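Local coordinates for cell envelope-related transcriptional attenuator domain-containing protein (Eubacterium siraeum, PDB 4OBM) that is of uncertain function but belongs to the LytR-CpsA-Psr family, whose better-known members attach glycopolymers to the bacterial cell wall, at residues Thr45-Ala48 against Phe53-Met56; Met56-Asn61 against Ser88-Ser93; Asn68-Ile73 against Ala80-Leu85; Val217-Leu220 against Ser226-Asp229. All coordinates share one frame; numbering follows the deposited sequence.

Interaction 1 (Thr45-Ala48 against Phe53-Met56); sequences TYIA and FVLM
The rings of Tyr46 and Phe53 form an offset stack, with centroids 4.8 Å apart and planes inclined at 29°. Over one face of the Phe53 ring, displaced toward its rim, lies Tyr46 CD1, which comes within 3.5 Å of Phe53 CE1. The phenol is met obliquely by that CE1 on one side of its plane, while Ala48 N sits on the opposite side, 3.9 Å above the ring centre. Tyr46 reaches this overlap with CG anti to its backbone N (chi1 172°), and its OH hydrogen-bonds to Thr219 OG1. Were Phe53 an alanine, the Tyr46 ring would probably lose its stacking partner, leaving a gap beneath the phenol and beside Thr219 and Leu220.

The backbone supports the stack: Tyr46 and Phe53 are a non-hydrogen-bonded pair, whereas Thr45 and Val54 are a hydrogen-bonded one. Thr45 N donates to Val54 O at 2.8 Å, and Val54 N returns an almost straight bond of 2.7 Å to Thr45 O. Val54 O also accepts from a water at 2.7 Å, which is bonded to Thr45 OG1 as well; that hydroxyl has a further hydrogen bond to Ser25 OG.

With axes 4.6 Å apart at 152°, the two segments are arms of the antiparallel hairpin 40-47/52-58. Helix 213-220 packs on the sheet face carrying Tyr46 and Phe53, helix 246-256 meets Thr45 and Val54 through Leu256, and strand 228-230 flanks Phe53 and Leu55 through backbone bonds.

Interaction 2 (Met56-Asn61 against Ser88-Ser93); sequences MPYLPN and SKTGLS
Van der Waals contacts join Tyr58 and Met56 to Thr90, with only 76 Å² buried and no hydrogen bond between the segments. The methyl of Thr90 takes both touches: CG2 lies 3.9 Å from Tyr58 OH, the two side chains approaching from opposite directions, and 4.4 Å from Met56 CE, the terminal methyl of a selenomethionine. Thr90 directs this methyl at the strand because CG2 is anti to its carbonyl carbon while OG1 lies between N and C (chi1 59°).

The hydroxyl of Thr90 is engaged on its own side of the contact. Thr90 OG1 hydrogen-bonds to Leu86 O one turn back, and it accepts a weak bond from Leu92 N at 3.3 Å. The hydroxyl thus serves the helix end and leaves the methyl to face the strand. Gly91 (phi 81°) is where the chain leaves helical geometry. Trp249 of helix 246-256 also touches Tyr58 and Thr90, adding to the cover over this buried junction.

Strand 52-58 leads, via short strand 62-63, into helix 70-90 and then strand 94-100; 52-58 and 94-100 run parallel in the same sheet with strands 24-30 and 40-47 between them. That topology makes this helix end part of a beta-alpha-beta crossover.

Interaction 3 (Asn68-Ile73 against Ala80-Leu85); sequences NTIKQI and AEVAKL
Thr69 OG1 accepts the backbone N-H of Gln72 at 3.0 Å, capping the helical turn from which Ile70 and Ile73 reach Val82, Glu81 and Leu85. In return, Gln72 OE1 accepts from Thr69 N at 3.1 Å, in the carbonyl plane and on a lone pair, with an N-H...O angle of 170°. The two reciprocal bonds make a capping box at N-cap Thr69, and they fix the amide of Gln72 against the start of helix 70-90.

Ile70-Ile73 and Ala80-Leu85 belong to that one helical run, yet Ile73 CA and Val82 CA are only 6.4 Å apart. A straight helix would set them much farther from each other, so the run must turn sharply between them and pack on itself.

The packing is apolar. The side chains of Ile70 and Val82 cross at about a right angle, CG2 of Ile70 meeting CG1 of Val82 at 3.7 Å. Ile73 CG2, anti to its backbone N (chi1 of CG1 -65°), sits among Glu81, Val82 and Leu85, touching the aliphatic Glu81 CG at 3.7 Å while the carboxylate leads away. Nearby, Ile64 touches both Ile70 and Leu85. Ile73 and Leu85 meet tip to tip, the CD1 methyl of Ile73 lying 3.8 Å from CD1 of Leu85.

Interaction 4 (Val217-Leu220 against Ser226-Asp229); sequences VYTL and SVTD
Val227 points its CB toward the end of helix 213-220, where Thr219 and Leu220 receive its two methyls. From CB the chain divides. CG1, anti to the carbonyl carbon (chi1 -66°), runs to Thr219, lying 3.8 Å from the backbone O of Thr219 and 4.2 Å from its CG2 methyl. The other branch, CG2, stands between the backbone N and the carbonyl carbon and meets CD2 of Leu220 at 3.7 Å. There the two side chains cross at about a right angle, and Leu220 brings its methyl to the valine although its CB bond is not aimed at it.

The backbone before the strand is shaped by Ser226, whose OG accepts from Thr228 N at 3.3 Å with an N-H...O angle of 166°. This bond closes an ST turn, with Val227 held at its middle. Asp178 of helix 164-181 secures the same turn by hydrogen-bonding to Ser226 OG and to Val227 N. Thr219 OG1 is likewise occupied, bonding to Asn51 ND2, and Ile177 and Phe53 both touch Val227.

The contact thus wedges a branched residue, just ahead of edge strand 228-230, against the last turn of helix 213-220. All three touching residues are buried, and no hydrogen bond passes between the segments. With Thr219 OG1 and Val227 N hydrogen-bonded to other residues, this 112 Å² contact rests on van der Waals packing of the valine methyls against Leu220, Thr219 CG2 and the Thr219 carbonyl, while the bonds that hold the turn set where Val227 points.

From the N terminus, interaction 1 comes first and closes the short hairpin loop between strands 40-47 and 52-58. Interaction 2 opens on the same second strand, sharing Met56, and closes a longer loop at the end of helix 70-90. Interaction 3, nested within that loop, closes the turn inside helix 70-90, and Pro60 O to Lys71 N joins the two at 3.0 Å. Leu92 of interaction 2 packs back on Thr45 of interaction 1. Interaction 4 follows in series and closes the loop between helix 213-220 and strand 228-230; it meets interaction 1 where Val227 O receives Phe53 N at 2.7 Å. The central sheet thus links the helices bearing interactions 3 and 4.

Interaction 1 (Thr45-Ala48 against Phe53-Met56)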
loop_
_atom_site.group_PDB
_atom_site.type_symbol
_atom_site.label_atom_id
_atom_site.label_comp_id
_atom_site.label_asym_id
_atom_site.label_seq_id
_atom_site.Cartn_x
_atom_site.Cartn_y
_atom_site.Cartn_z
ATOM N N THR A 45 3.958 2.621 -4.457
ATOM C CA THR A 45 4.951 3.036 -5.446
ATOM C C THR A 45 5.681 4.272 -4.958
ATOM O O THR A 45 5.072 5.336 -4.789
ATOM C CB THR A 45 4.295 3.299 -6.816
ATOM O OG1 THR A 45 3.614 2.126 -7.247
ATOM C CG2 THR A 45 5.311 3.731 -7.895
ATOM N N TYR A 46 6.999 4.130 -4.761
ATOM C CA TYR A 46 7.865 5.235 -4.377
ATOM C C TYR A 46 8.367 5.940 -5.632
ATOM O O TYR A 46 9.005 5.311 -6.488
ATOM C CB TYR A 46 9.043 4.728 -3.526
ATOM C CG TYR A 46 10.113 5.765 -3.243
ATOM C CD1 TYR A 46 9.810 6.950 -2.575
ATOM C CD2 TYR A 46 11.433 5.561 -3.642
ATOM C CE1 TYR A 46 10.790 7.902 -2.309
ATOM C CE2 TYR A 46 12.424 6.504 -3.373
ATOM C CZ TYR A 46 12.100 7.664 -2.689
ATOM O OH TYR A 46 13.071 8.600 -2.438
ATOM N N ILE A 47 8.039 7.231 -5.764
ATOM C CA ILE A 47 8.520 8.063 -6.879
ATOM C C ILE A 47 9.559 9.012 -6.272
ATOM O O ILE A 47 9.187 10.003 -5.646
ATOM C CB ILE A 47 7.405 8.804 -7.665
ATOM C CG1 ILE A 47 6.123 7.948 -7.857
ATOM C CG2 ILE A 47 7.956 9.419 -8.978
ATOM C CD1 ILE A 47 6.056 6.996 -9.050
ATOM N N ALA A 48 10.850 8.666 -6.410
ATOM C CA ALA A 48 11.974 9.408 -5.846
ATOM C C ALA A 48 12.026 10.864 -6.308
ATOM O O ALA A 48 12.324 11.726 -5.484
ATOM C CB ALA A 48 13.286 8.719 -6.173
ATOM N N PHE A 53 5.113 8.561 -1.994
ATOM C CA PHE A 53 4.704 7.169 -1.986
ATOM C C PHE A 53 3.252 7.153 -2.469
ATOM O O PHE A 53 2.422 7.827 -1.868
ATOM C CB PHE A 53 4.873 6.570 -0.576
ATOM C CG PHE A 53 6.309 6.456 -0.127
ATOM C CD1 PHE A 53 7.056 5.308 -0.406
ATOM C CD2 PHE A 53 6.917 7.482 0.594
ATOM C CE1 PHE A 53 8.383 5.190 0.035
ATOM C CE2 PHE A 53 8.252 7.369 1.016
ATOM C CZ PHE A 53 8.973 6.219 0.742
ATOM N N VAL A 54 2.964 6.483 -3.600
ATOM C CA VAL A 54 1.615 6.431 -4.192
ATOM C C VAL A 54 0.970 5.095 -3.829
ATOM O O VAL A 54 1.520 4.033 -4.140
ATOM C CB VAL A 54 1.627 6.665 -5.727
ATOM C CG1 VAL A 54 0.207 6.686 -6.304
ATOM C CG2 VAL A 54 2.366 7.953 -6.081
ATOM N N LEU A 55 -0.188 5.144 -3.186
ATOM C CA LEU A 55 -0.900 3.916 -2.833
ATOM C C LEU A 55 -2.030 3.678 -3.806
ATOM O O LEU A 55 -2.692 4.626 -4.195
ATOM C CB LEU A 55 -1.455 3.950 -1.395
ATOM C CG LEU A 55 -0.477 4.272 -0.256
ATOM C CD1 LEU A 55 -1.212 4.899 0.915
ATOM C CD2 LEU A 55 0.257 3.022 0.200
HETATM N N MSE A 56 -2.244 2.421 -4.208
HETATM C CA MSE A 56 -3.340 2.023 -5.099
HETATM C C MSE A 56 -4.022 0.806 -4.551
HETATM O O MSE A 56 -3.489 -0.286 -4.722
HETATM C CB MSE A 56 -2.879 1.753 -6.544
HETATM C CG MSE A 56 -2.816 3.007 -7.328
HETATM SE SE MSE A 56 -2.316 2.732 -9.137
HETATM C CE MSE A 56 -3.796 1.884 -9.811
HETATM O O HOH W 1 1.145 2.206 -6.152
#

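Interaction 2 (Met56-Asn61 against Ser88-Ser93)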
loop_
_atom_site.group_PDB
_atom_site.type_symbol
_atom_site.label_atom_id
_atom_site.label_comp_id
_atom_site.label_asym_id
_atom_site.label_seq_id
_atom_site.Cartn_x
_atom_site.Cartn_y
_atom_site.Cartn_z
HETATM N N MSE A 56 -2.244 2.421 -4.208
HETATM C CA MSE A 56 -3.340 2.023 -5.099
HETATM C C MSE A 56 -4.022 0.806 -4.551
HETATM O O MSE A 56 -3.489 -0.286 -4.722
HETATM C CB MSE A 56 -2.879 1.753 -6.544
HETATM C CG MSE A 56 -2.816 3.007 -7.328
HETATM SE SE MSE A 56 -2.316 2.732 -9.137
HETATM C CE MSE A 56 -3.796 1.884 -9.811
ATOM N N PRO A 57 -5.205 0.956 -3.929
ATOM C CA PRO A 57 -5.899 -0.220 -3.409
ATOM C C PRO A 57 -6.810 -0.835 -4.482
ATOM O O PRO A 57 -7.185 -0.181 -5.451
ATOM C CB PRO A 57 -6.690 0.349 -2.224
ATOM C CG PRO A 57 -7.017 1.746 -2.653
ATOM C CD PRO A 57 -5.989 2.191 -3.674
ATOM N N TYR A 58 -7.137 -2.102 -4.312
ATOM C CA TYR A 58 -7.964 -2.881 -5.234
ATOM C C TYR A 58 -8.899 -3.748 -4.437
ATOM O O TYR A 58 -8.455 -4.331 -3.447
ATOM C CB TYR A 58 -7.070 -3.789 -6.115
ATOM C CG TYR A 58 -6.164 -3.040 -7.059
ATOM C CD1 TYR A 58 -4.892 -2.638 -6.664
ATOM C CD2 TYR A 58 -6.543 -2.801 -8.376
ATOM C CE1 TYR A 58 -4.067 -1.912 -7.519
ATOM C CE2 TYR A 58 -5.703 -2.123 -9.257
ATOM C CZ TYR A 58 -4.473 -1.664 -8.817
ATOM O OH TYR A 58 -3.616 -1.065 -9.702
ATOM N N LEU A 59 -10.169 -3.892 -4.883
ATOM C CA LEU A 59 -11.142 -4.755 -4.206
ATOM C C LEU A 59 -10.751 -6.199 -4.424
ATOM O O LEU A 59 -10.174 -6.493 -5.470
ATOM C CB LEU A 59 -12.578 -4.508 -4.708
ATOM C CG LEU A 59 -13.325 -3.270 -4.198
ATOM C CD1 LEU A 59 -14.626 -3.086 -4.990
ATOM C CD2 LEU A 59 -13.626 -3.362 -2.703
ATOM N N PRO A 60 -11.007 -7.127 -3.472
ATOM C CA PRO A 60 -10.639 -8.532 -3.711
ATOM C C PRO A 60 -11.330 -9.152 -4.929
ATOM O O PRO A 60 -10.749 -10.033 -5.601
ATOM C CB PRO A 60 -11.074 -9.241 -2.426
ATOM C CG PRO A 60 -12.062 -8.340 -1.811
ATOM C CD PRO A 60 -11.658 -6.958 -2.156
ATOM N N ASN A 61 -12.551 -8.672 -5.240
ATOM C CA ASN A 61 -13.330 -9.168 -6.364
ATOM C C ASN A 61 -13.058 -8.328 -7.613
ATOM O O ASN A 61 -13.824 -8.391 -8.577
ATOM C CB ASN A 61 -14.827 -9.218 -6.028
ATOM C CG ASN A 61 -15.429 -7.875 -5.660
ATOM O OD1 ASN A 61 -14.757 -6.957 -5.140
ATOM N ND2 ASN A 61 -16.722 -7.749 -5.875
ATOM N N SER A 88 1.702 -5.173 -15.949
ATOM C CA SER A 88 1.293 -5.038 -17.352
ATOM C C SER A 88 0.247 -3.924 -17.561
ATOM O O SER A 88 0.284 -3.246 -18.582
ATOM C CB SER A 88 0.723 -6.361 -17.863
ATOM O OG SER A 88 -0.565 -6.620 -17.321
ATOM N N LYS A 89 -0.697 -3.766 -16.615
ATOM C CA LYS A 89 -1.797 -2.798 -16.732
ATOM C C LYS A 89 -1.434 -1.372 -16.301
ATOM O O LYS A 89 -2.107 -0.438 -16.736
ATOM C CB LYS A 89 -3.019 -3.276 -15.913
ATOM C CG LYS A 89 -3.740 -4.495 -16.498
ATOM C CD LYS A 89 -4.649 -4.142 -17.683
ATOM C CE LYS A 89 -4.844 -5.318 -18.612
ATOM N NZ LYS A 89 -6.257 -5.458 -19.063
ATOM N N THR A 90 -0.398 -1.194 -15.445
ATOM C CA THR A 90 -0.020 0.121 -14.904
ATOM C C THR A 90 1.288 0.720 -15.448
ATOM O O THR A 90 1.552 1.900 -15.206
ATOM C CB THR A 90 0.120 0.033 -13.371
ATOM O OG1 THR A 90 1.110 -0.946 -13.048
ATOM C CG2 THR A 90 -1.210 -0.280 -12.658
ATOM N N GLY A 91 2.118 -0.094 -16.106
ATOM C CA GLY A 91 3.429 0.331 -16.595
ATOM C C GLY A 91 4.478 0.307 -15.497
ATOM O O GLY A 91 5.608 0.766 -15.693
ATOM N N LEU A 92 4.087 -0.228 -14.312
ATOM C CA LEU A 92 4.953 -0.380 -13.153
ATOM C C LEU A 92 5.753 -1.645 -13.278
ATOM O O LEU A 92 5.371 -2.537 -14.041
ATOM C CB LEU A 92 4.132 -0.427 -11.842
ATOM C CG LEU A 92 3.395 0.842 -11.377
ATOM C CD1 LEU A 92 2.499 0.527 -10.197
ATOM C CD2 LEU A 92 4.369 1.953 -11.005
ATOM N N SER A 93 6.842 -1.744 -12.497
ATOM C CA SER A 93 7.725 -2.902 -12.413
ATOM C C SER A 93 7.612 -3.483 -10.981
ATOM O O SER A 93 8.484 -3.238 -10.145
ATOM C CB SER A 93 9.152 -2.482 -12.764
ATOM O OG SER A 93 10.085 -3.528 -12.562
#

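Interaction 3 (Asn68-Ile73 against Ala80-Leu85)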
loop_
_atom_site.group_PDB
_atom_site.type_symbol
_atom_site.label_atom_id
_atom_site.label_comp_id
_atom_site.label_asym_id
_atom_site.label_seq_id
_atom_site.Cartn_x
_atom_site.Cartn_y
_atom_site.Cartn_z
ATOM N N ASN A 68 -10.313 -13.931 -13.983
ATOM C CA ASN A 68 -10.618 -14.080 -12.563
ATOM C C ASN A 68 -10.374 -12.806 -11.740
ATOM O O ASN A 68 -9.778 -11.827 -12.216
ATOM C CB ASN A 68 -9.772 -15.226 -11.998
ATOM C CG ASN A 68 -10.173 -16.571 -12.548
ATOM O OD1 ASN A 68 -11.329 -16.802 -12.910
ATOM N ND2 ASN A 68 -9.223 -17.484 -12.627
ATOM N N THR A 69 -10.833 -12.848 -10.480
ATOM C CA THR A 69 -10.674 -11.760 -9.520
ATOM C C THR A 69 -9.243 -11.728 -9.018
ATOM O O THR A 69 -8.541 -12.732 -9.118
ATOM C CB THR A 69 -11.657 -11.907 -8.340
ATOM O OG1 THR A 69 -11.270 -13.016 -7.523
ATOM C CG2 THR A 69 -13.091 -12.032 -8.780
ATOM N N ILE A 70 -8.829 -10.606 -8.429
ATOM C CA ILE A 70 -7.511 -10.462 -7.818
ATOM C C ILE A 70 -7.328 -11.587 -6.796
ATOM O O ILE A 70 -6.308 -12.278 -6.834
ATOM C CB ILE A 70 -7.335 -9.058 -7.154
ATOM C CG1 ILE A 70 -7.505 -7.899 -8.141
ATOM C CG2 ILE A 70 -5.988 -8.941 -6.411
ATOM C CD1 ILE A 70 -6.483 -7.835 -9.242
ATOM N N LYS A 71 -8.339 -11.792 -5.917
ATOM C CA LYS A 71 -8.311 -12.811 -4.875
ATOM C C LYS A 71 -8.169 -14.210 -5.452
ATOM O O LYS A 71 -7.361 -14.972 -4.925
ATOM C CB LYS A 71 -9.537 -12.719 -3.971
ATOM C CG LYS A 71 -9.474 -13.659 -2.773
ATOM C CD LYS A 71 -10.534 -13.367 -1.755
ATOM C CE LYS A 71 -10.325 -14.299 -0.593
ATOM N NZ LYS A 71 -11.427 -14.227 0.384
ATOM N N GLN A 72 -8.925 -14.552 -6.526
ATOM C CA GLN A 72 -8.856 -15.882 -7.157
ATOM C C GLN A 72 -7.459 -16.132 -7.697
ATOM O O GLN A 72 -6.896 -17.191 -7.442
ATOM C CB GLN A 72 -9.896 -16.034 -8.286
ATOM C CG GLN A 72 -11.314 -16.308 -7.795
ATOM C CD GLN A 72 -12.332 -16.302 -8.912
ATOM O OE1 GLN A 72 -12.261 -15.528 -9.879
ATOM N NE2 GLN A 72 -13.320 -17.155 -8.783
ATOM N N ILE A 73 -6.882 -15.130 -8.389
ATOM C CA ILE A 73 -5.539 -15.181 -8.947
ATOM C C ILE A 73 -4.530 -15.380 -7.820
ATOM O O ILE A 73 -3.684 -16.258 -7.936
ATOM C CB ILE A 73 -5.234 -13.922 -9.817
ATOM C CG1 ILE A 73 -6.155 -13.903 -11.066
ATOM C CG2 ILE A 73 -3.746 -13.863 -10.219
ATOM C CD1 ILE A 73 -6.475 -12.508 -11.618
ATOM N N ALA A 80 2.922 -12.909 -6.674
ATOM C CA ALA A 80 3.804 -12.751 -7.834
ATOM C C ALA A 80 2.977 -12.622 -9.128
ATOM O O ALA A 80 3.264 -11.756 -9.958
ATOM C CB ALA A 80 4.774 -13.931 -7.922
ATOM N N GLU A 81 1.915 -13.436 -9.269
ATOM C CA GLU A 81 1.046 -13.368 -10.439
ATOM C C GLU A 81 0.198 -12.084 -10.406
ATOM O O GLU A 81 0.101 -11.386 -11.418
ATOM C CB GLU A 81 0.161 -14.624 -10.546
ATOM C CG GLU A 81 -0.526 -14.799 -11.896
ATOM C CD GLU A 81 0.378 -14.796 -13.116
ATOM O OE1 GLU A 81 1.523 -15.297 -13.022
ATOM O OE2 GLU A 81 -0.066 -14.289 -14.170
ATOM N N VAL A 82 -0.389 -11.760 -9.248
ATOM C CA VAL A 82 -1.168 -10.531 -9.074
ATOM C C VAL A 82 -0.301 -9.320 -9.480
ATOM O O VAL A 82 -0.759 -8.495 -10.282
ATOM C CB VAL A 82 -1.715 -10.387 -7.634
ATOM C CG1 VAL A 82 -2.452 -9.052 -7.453
ATOM C CG2 VAL A 82 -2.621 -11.559 -7.270
ATOM N N ALA A 83 0.964 -9.245 -8.944
ATOM C CA ALA A 83 1.930 -8.174 -9.196
ATOM C C ALA A 83 2.326 -8.090 -10.676
ATOM O O ALA A 83 2.561 -6.986 -11.171
ATOM C CB ALA A 83 3.164 -8.375 -8.342
ATOM N N LYS A 84 2.384 -9.253 -11.380
ATOM C CA LYS A 84 2.704 -9.365 -12.822
ATOM C C LYS A 84 1.571 -8.762 -13.658
ATOM O O LYS A 84 1.826 -7.946 -14.549
ATOM C CB LYS A 84 2.933 -10.840 -13.197
ATOM C CG LYS A 84 3.283 -11.109 -14.647
ATOM C CD LYS A 84 3.442 -12.607 -14.873
ATOM C CE LYS A 84 3.528 -12.981 -16.330
ATOM N NZ LYS A 84 3.506 -14.459 -16.502
ATOM N N LEU A 85 0.324 -9.131 -13.339
ATOM C CA LEU A 85 -0.861 -8.623 -14.051
ATOM C C LEU A 85 -1.037 -7.116 -13.814
ATOM O O LEU A 85 -1.320 -6.377 -14.760
ATOM C CB LEU A 85 -2.128 -9.404 -13.664
ATOM C CG LEU A 85 -2.141 -10.895 -14.054
ATOM C CD1 LEU A 85 -3.240 -11.635 -13.342
ATOM C CD2 LEU A 85 -2.249 -11.092 -15.575
#

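Interaction 4 (Val217-Leu220 against Ser226-Asp229)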
loop_
_atom_site.group_PDB
_atom_site.type_symbol
_atom_site.label_atom_id
_atom_site.label_comp_id
_atom_site.label_asym_id
_atom_site.label_seq_id
_atom_site.Cartn_x
_atom_site.Cartn_y
_atom_site.Cartn_z
ATOM N N VAL A 217 15.127 7.327 3.374
ATOM C CA VAL A 217 15.515 8.235 4.461
ATOM C C VAL A 217 15.605 9.670 3.924
ATOM O O VAL A 217 15.101 10.579 4.590
ATOM C CB VAL A 217 16.814 7.783 5.168
ATOM C CG1 VAL A 217 17.314 8.826 6.176
ATOM C CG2 VAL A 217 16.621 6.429 5.851
ATOM N N TYR A 218 16.161 9.864 2.702
ATOM C CA TYR A 218 16.229 11.176 2.080
ATOM C C TYR A 218 14.845 11.795 1.989
ATOM O O TYR A 218 14.678 12.928 2.429
ATOM C CB TYR A 218 16.876 11.133 0.677
ATOM C CG TYR A 218 16.814 12.466 -0.050
ATOM C CD1 TYR A 218 15.671 12.853 -0.743
ATOM C CD2 TYR A 218 17.897 13.335 -0.047
ATOM C CE1 TYR A 218 15.586 14.100 -1.360
ATOM C CE2 TYR A 218 17.829 14.579 -0.678
ATOM C CZ TYR A 218 16.674 14.951 -1.343
ATOM O OH TYR A 218 16.600 16.156 -1.994
ATOM N N THR A 219 13.874 11.075 1.373
ATOM C CA THR A 219 12.488 11.518 1.137
ATOM C C THR A 219 11.753 11.853 2.446
ATOM O O THR A 219 11.006 12.838 2.484
ATOM C CB THR A 219 11.739 10.453 0.302
ATOM O OG1 THR A 219 12.139 10.603 -1.059
ATOM C CG2 THR A 219 10.220 10.569 0.381
ATOM N N LEU A 220 11.936 11.033 3.487
ATOM C CA LEU A 220 11.268 11.217 4.779
ATOM C C LEU A 220 11.938 12.311 5.639
ATOM O O LEU A 220 11.296 12.839 6.547
ATOM C CB LEU A 220 11.224 9.894 5.565
ATOM C CG LEU A 220 10.533 8.705 4.914
ATOM C CD1 LEU A 220 10.826 7.438 5.702
ATOM C CD2 LEU A 220 9.022 8.933 4.782
ATOM N N SER A 226 3.379 15.788 4.237
ATOM C CA SER A 226 2.958 14.541 3.614
ATOM C C SER A 226 3.948 14.029 2.561
ATOM O O SER A 226 4.462 14.793 1.736
ATOM C CB SER A 226 1.584 14.702 2.982
ATOM O OG SER A 226 1.083 13.460 2.524
ATOM N N VAL A 227 4.173 12.708 2.588
ATOM C CA VAL A 227 5.002 11.987 1.622
ATOM C C VAL A 227 4.106 10.953 0.904
ATOM O O VAL A 227 4.598 10.013 0.281
ATOM C CB VAL A 227 6.268 11.339 2.257
ATOM C CG1 VAL A 227 7.237 12.408 2.763
ATOM C CG2 VAL A 227 5.899 10.336 3.357
ATOM N N THR A 228 2.787 11.128 0.994
ATOM C CA THR A 228 1.888 10.165 0.364
ATOM C C THR A 228 0.880 10.815 -0.580
ATOM O O THR A 228 0.644 12.025 -0.564
ATOM C CB THR A 228 1.172 9.271 1.410
ATOM O OG1 THR A 228 0.546 10.058 2.423
ATOM C CG2 THR A 228 2.102 8.271 2.041
ATOM N N ASP A 229 0.332 9.956 -1.437
ATOM C CA ASP A 229 -0.691 10.181 -2.430
ATOM C C ASP A 229 -1.367 8.852 -2.694
ATOM O O ASP A 229 -0.835 7.804 -2.336
ATOM C CB ASP A 229 -0.094 10.764 -3.718
ATOM C CG ASP A 229 0.036 12.265 -3.688
ATOM O OD1 ASP A 229 -0.987 12.951 -3.908
ATOM O OD2 ASP A 229 1.163 12.760 -3.450
#